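Local coordinates for protein anastral spindle 2, SAS 4 (Drosophila melanogaster, PDB 4BY2) that probably serves as a molecular adaptor that binds tubulin in centriole assembly, represented here by the TCP domain of Sas-4 fused to a proline-rich segment of Ana2, at residues Ile134-Phe137 against Gln141-His144; Glu143-Arg146 against Glu152-Phe155. One frame throughout, in Å; residues are numbered along the deposited sequence.

Contact 1: Ile134-Phe137 against Gln141-His144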
loop_
_atom_site.group_PDB
_atom_site.type_symbol
_atom_site.label_atom_id
_atom_site.label_comp_id
_atom_site.label_asym_id
_atom_site.label_seq_id
_atom_site.Cartn_x
_atom_site.Cartn_y
_atom_site.Cartn_z
ATOM N N ILE A 134 -1.354 0.665 2.081
ATOM C CA ILE A 134 -0.244 1.402 1.487
ATOM C C ILE A 134 0.738 0.459 0.790
ATOM O O ILE A 134 1.279 -0.449 1.424
ATOM C CB ILE A 134 0.445 2.343 2.526
ATOM C CG1 ILE A 134 -0.512 3.464 2.985
ATOM C CG2 ILE A 134 1.760 2.922 1.981
ATOM C CD1 ILE A 134 0.016 4.369 4.116
ATOM N N LEU A 135 0.974 0.699 -0.512
ATOM C CA LEU A 135 1.922 -0.045 -1.338
ATOM C C LEU A 135 3.183 0.789 -1.540
ATOM O O LEU A 135 3.075 1.964 -1.871
ATOM C CB LEU A 135 1.302 -0.384 -2.694
ATOM C CG LEU A 135 0.508 -1.674 -2.765
ATOM C CD1 LEU A 135 -0.334 -1.716 -4.029
ATOM C CD2 LEU A 135 1.430 -2.889 -2.703
ATOM N N GLU A 136 4.367 0.200 -1.324
ATOM C CA GLU A 136 5.646 0.902 -1.473
ATOM C C GLU A 136 6.524 0.175 -2.492
ATOM O O GLU A 136 7.013 -0.923 -2.215
ATOM C CB GLU A 136 6.371 1.045 -0.115
ATOM C CG GLU A 136 5.632 1.888 0.912
ATOM C CD GLU A 136 5.554 1.282 2.301
ATOM O OE1 GLU A 136 4.711 0.380 2.515
ATOM O OE2 GLU A 136 6.325 1.725 3.183
ATOM N N PHE A 137 6.703 0.787 -3.672
ATOM C CA PHE A 137 7.497 0.242 -4.774
ATOM C C PHE A 137 8.973 0.686 -4.708
ATOM O O PHE A 137 9.244 1.738 -4.122
ATOM C CB PHE A 137 6.835 0.571 -6.125
ATOM C CG PHE A 137 5.507 -0.128 -6.313
ATOM C CD1 PHE A 137 5.452 -1.451 -6.739
ATOM C CD2 PHE A 137 4.313 0.525 -6.030
ATOM C CE1 PHE A 137 4.224 -2.105 -6.888
ATOM C CE2 PHE A 137 3.085 -0.129 -6.182
ATOM C CZ PHE A 137 3.050 -1.441 -6.604
ATOM N N GLN A 141 7.484 4.957 -5.580
ATOM C CA GLN A 141 6.047 5.070 -5.821
ATOM C C GLN A 141 5.240 4.442 -4.683
ATOM O O GLN A 141 5.444 3.276 -4.342
ATOM C CB GLN A 141 5.639 4.501 -7.190
ATOM C CG GLN A 141 4.235 4.927 -7.623
ATOM C CD GLN A 141 3.824 4.356 -8.953
ATOM O OE1 GLN A 141 4.471 4.571 -9.984
ATOM N NE2 GLN A 141 2.695 3.665 -8.970
ATOM N N THR A 142 4.335 5.236 -4.094
ATOM C CA THR A 142 3.492 4.829 -2.977
ATOM C C THR A 142 2.006 4.941 -3.347
ATOM O O THR A 142 1.569 5.989 -3.815
ATOM C CB THR A 142 3.901 5.596 -1.707
ATOM O OG1 THR A 142 5.313 5.462 -1.514
ATOM C CG2 THR A 142 3.193 5.096 -0.468
ATOM N N GLU A 143 1.241 3.856 -3.148
ATOM C CA GLU A 143 -0.187 3.802 -3.480
ATOM C C GLU A 143 -1.030 3.645 -2.216
ATOM O O GLU A 143 -0.827 2.698 -1.457
ATOM C CB GLU A 143 -0.486 2.676 -4.488
ATOM C CG GLU A 143 0.505 2.594 -5.642
ATOM C CD GLU A 143 0.129 1.740 -6.839
ATOM O OE1 GLU A 143 -0.684 0.798 -6.690
ATOM O OE2 GLU A 143 0.683 2.000 -7.931
ATOM N N HIS A 144 -1.960 4.590 -1.986
ATOM C CA HIS A 144 -2.834 4.622 -0.810
ATOM C C HIS A 144 -4.257 4.272 -1.208
ATOM O O HIS A 144 -4.823 4.934 -2.081
ATOM C CB HIS A 144 -2.802 6.010 -0.137
ATOM C CG HIS A 144 -1.438 6.470 0.270
ATOM N ND1 HIS A 144 -1.080 6.564 1.596
ATOM C CD2 HIS A 144 -0.394 6.868 -0.495
ATOM C CE1 HIS A 144 0.169 7.002 1.602
ATOM N NE2 HIS A 144 0.622 7.201 0.365
#

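Contact 2: Glu143-Arg146 against Glu152-Phe155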
loop_
_atom_site.group_PDB
_atom_site.type_symbol
_atom_site.label_atom_id
_atom_site.label_comp_id
_atom_site.label_asym_id
_atom_site.label_seq_id
_atom_site.Cartn_x
_atom_site.Cartn_y
_atom_site.Cartn_z
ATOM N N GLU A 143 1.241 3.856 -3.148
ATOM C CA GLU A 143 -0.187 3.802 -3.480
ATOM C C GLU A 143 -1.030 3.645 -2.216
ATOM O O GLU A 143 -0.827 2.698 -1.457
ATOM C CB GLU A 143 -0.486 2.676 -4.488
ATOM C CG GLU A 143 0.505 2.594 -5.642
ATOM C CD GLU A 143 0.129 1.740 -6.839
ATOM O OE1 GLU A 143 -0.684 0.798 -6.690
ATOM O OE2 GLU A 143 0.683 2.000 -7.931
ATOM N N HIS A 144 -1.960 4.590 -1.986
ATOM C CA HIS A 144 -2.834 4.622 -0.810
ATOM C C HIS A 144 -4.257 4.272 -1.208
ATOM O O HIS A 144 -4.823 4.934 -2.081
ATOM C CB HIS A 144 -2.802 6.010 -0.137
ATOM C CG HIS A 144 -1.438 6.470 0.270
ATOM N ND1 HIS A 144 -1.080 6.564 1.596
ATOM C CD2 HIS A 144 -0.394 6.868 -0.495
ATOM C CE1 HIS A 144 0.169 7.002 1.602
ATOM N NE2 HIS A 144 0.622 7.201 0.365
ATOM N N ARG A 145 -4.834 3.234 -0.577
ATOM C CA ARG A 145 -6.201 2.791 -0.858
ATOM C C ARG A 145 -7.036 2.702 0.421
ATOM O O ARG A 145 -6.705 1.930 1.322
ATOM C CB ARG A 145 -6.209 1.469 -1.642
ATOM C CG ARG A 145 -5.857 1.638 -3.114
ATOM C CD ARG A 145 -5.617 0.308 -3.798
ATOM N NE ARG A 145 -5.498 0.461 -5.249
ATOM C CZ ARG A 145 -4.348 0.596 -5.902
ATOM N NH1 ARG A 145 -3.197 0.589 -5.243
ATOM N NH2 ARG A 145 -4.341 0.735 -7.221
ATOM N N ARG A 146 -8.102 3.517 0.501
ATOM C CA ARG A 146 -9.006 3.590 1.652
ATOM C C ARG A 146 -10.275 2.745 1.459
ATOM O O ARG A 146 -10.533 2.267 0.350
ATOM C CB ARG A 146 -9.352 5.055 1.972
ATOM C CG ARG A 146 -8.192 5.830 2.587
ATOM C CD ARG A 146 -8.323 7.324 2.380
ATOM N NE ARG A 146 -7.129 7.888 1.745
ATOM C CZ ARG A 146 -6.140 8.486 2.402
ATOM N NH1 ARG A 146 -6.189 8.613 3.723
ATOM N NH2 ARG A 146 -5.094 8.967 1.743
ATOM N N GLU A 152 -4.946 6.981 -4.040
ATOM C CA GLU A 152 -3.979 8.077 -4.050
ATOM C C GLU A 152 -2.574 7.574 -4.417
ATOM O O GLU A 152 -1.888 6.982 -3.579
ATOM C CB GLU A 152 -3.991 8.796 -2.689
ATOM C CG GLU A 152 -3.606 10.261 -2.761
ATOM C CD GLU A 152 -3.601 10.985 -1.428
ATOM O OE1 GLU A 152 -4.697 11.207 -0.865
ATOM O OE2 GLU A 152 -2.500 11.357 -0.960
ATOM N N ILE A 153 -2.161 7.795 -5.683
ATOM C CA ILE A 153 -0.848 7.377 -6.194
ATOM C C ILE A 153 0.161 8.520 -6.046
ATOM O O ILE A 153 -0.070 9.613 -6.557
ATOM C CB ILE A 153 -0.893 6.854 -7.668
ATOM C CG1 ILE A 153 -2.143 5.964 -7.968
ATOM C CG2 ILE A 153 0.415 6.152 -8.060
ATOM C CD1 ILE A 153 -2.198 4.527 -7.365
ATOM N N HIS A 154 1.280 8.251 -5.363
ATOM C CA HIS A 154 2.379 9.189 -5.153
ATOM C C HIS A 154 3.534 8.755 -6.063
ATOM O O HIS A 154 4.269 7.826 -5.729
ATOM C CB HIS A 154 2.808 9.201 -3.671
ATOM C CG HIS A 154 1.832 9.878 -2.759
ATOM N ND1 HIS A 154 2.145 11.067 -2.127
ATOM C CD2 HIS A 154 0.582 9.507 -2.397
ATOM C CE1 HIS A 154 1.081 11.383 -1.409
ATOM N NE2 HIS A 154 0.114 10.475 -1.541
ATOM N N PHE A 155 3.648 9.392 -7.237
ATOM C CA PHE A 155 4.666 9.087 -8.247
ATOM C C PHE A 155 6.089 9.517 -7.826
ATOM O O PHE A 155 6.213 10.421 -6.993
ATOM C CB PHE A 155 4.263 9.696 -9.604
ATOM C CG PHE A 155 3.060 9.032 -10.234
ATOM C CD1 PHE A 155 3.202 7.882 -11.003
ATOM C CD2 PHE A 155 1.783 9.549 -10.050
ATOM C CE1 PHE A 155 2.088 7.258 -11.573
ATOM C CE2 PHE A 155 0.670 8.926 -10.622
ATOM C CZ PHE A 155 0.830 7.786 -11.380
#

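Contact 1: Ile134-Phe137 against Gln141-His144
F137 meets the neighbouring strand with an edge of its ring. CG of E143 lies in the ring plane, and CD of E143 comes 3.6 Å from CE2 of F137, the carboxylate turned 64° from the ring. Further round the rim, near the same plane, the backbone O of Q141 sits 3.4 Å from CD2 of F137. The ring gets there because its CG is tucked beside the backbone N (chi1 -66°), which lays it back along its own strand, with its CE2 edge beside E143. The other flat group, the H144 imidazole, is met obliquely by I134: the two side chains run side by side, pointing the same way, with CG1 of I134 3.4 Å from ND1 of H144. The second branch of I134 goes the other way, placing CG2 3.6 Å from the methyl CG2 of T142.

All this sits on a beta hairpin of the Sas-4 TCP domain, strands 133-136 and 142-145 running antiparallel. L135 and E143 form a hydrogen-bonded pair, each N reaching the other's O at 2.9 Å; I134-H144 and E136-T142 are non-hydrogen-bonded pairs. At the turn end, F137 N gives Q141 O a nearly straight bond (2.9 Å, 171°), almost in line with the carbonyl.

L135 and E143 share one face, and the F137 ring lies on that side too; there CD1 of L135 lies 3.7 Å from OE1 of E143. The other carboxylate oxygen, OE2, accepts the backbone N of S21 in the fused Ana2 part and a weak bond from NE2 of Q141; P18 and P20 of that part touch L135 and F137.

Contact 2: Glu143-Arg146 against Glu152-Phe155
E152 and H144 form a hydrogen-bonded pair of this antiparallel hairpin: H144 N reaches E152 O at 2.9 Å, and E152 N returns to H144 O at 2.8 Å. The same E152 O also lies in the plane of the H144 ring, at its edge. With CG anti to the backbone N (chi1 -151°) and the chain extended, E152 carries its carboxylate out to H154 and R146. OE2 takes NE2 of H154 on its anti lone pair (2.8 Å), which limits how that imidazole can turn, while OE1 makes a long salt bridge of 3.5 Å to NH2 of the exposed R146. H154 then leans obliquely on H144, CD2 to CD2 at 3.4 Å, the ring planes 54° apart.

On the reverse face I153 lies alongside E143, its CD1 3.7 Å from CG of E143. R145 NH1 closes a straight salt bridge to E143 OE1 (2.9 Å, 177°). Replacing E143 by an alanine would probably leave the R145 guanidinium, the backbone N of S21 and NE2 of Q141 without this acceptor, and open a gap beside I153 CD1.

Strand 160-163 continues the antiparallel pairing beyond 151-154, K161 bonding to the I153 backbone and I160 and I162 touching E152; on the far side of 142-145 lies strand 133-136.

In the fold
Starting from the N-terminal side, strand 133-136 leads through a short turn at N139 and G140 into strand 142-145, and contact 1 closes that loop. The chain then turns at the opposite end of the strands, and contact 2 closes the next loop as 151-154 comes back. The two turns follow one another and neither nests in the other; the contacts share only E143 and H144, so strand 142-145 is bonded on both flanks. T142 O joins H154 N at 2.8 Å, a probable hydrogen bond that carries the pairing of contact 2 into residues of contact 1. Together they tie three successive Sas-4 strands into the long antiparallel meander of the TCP domain.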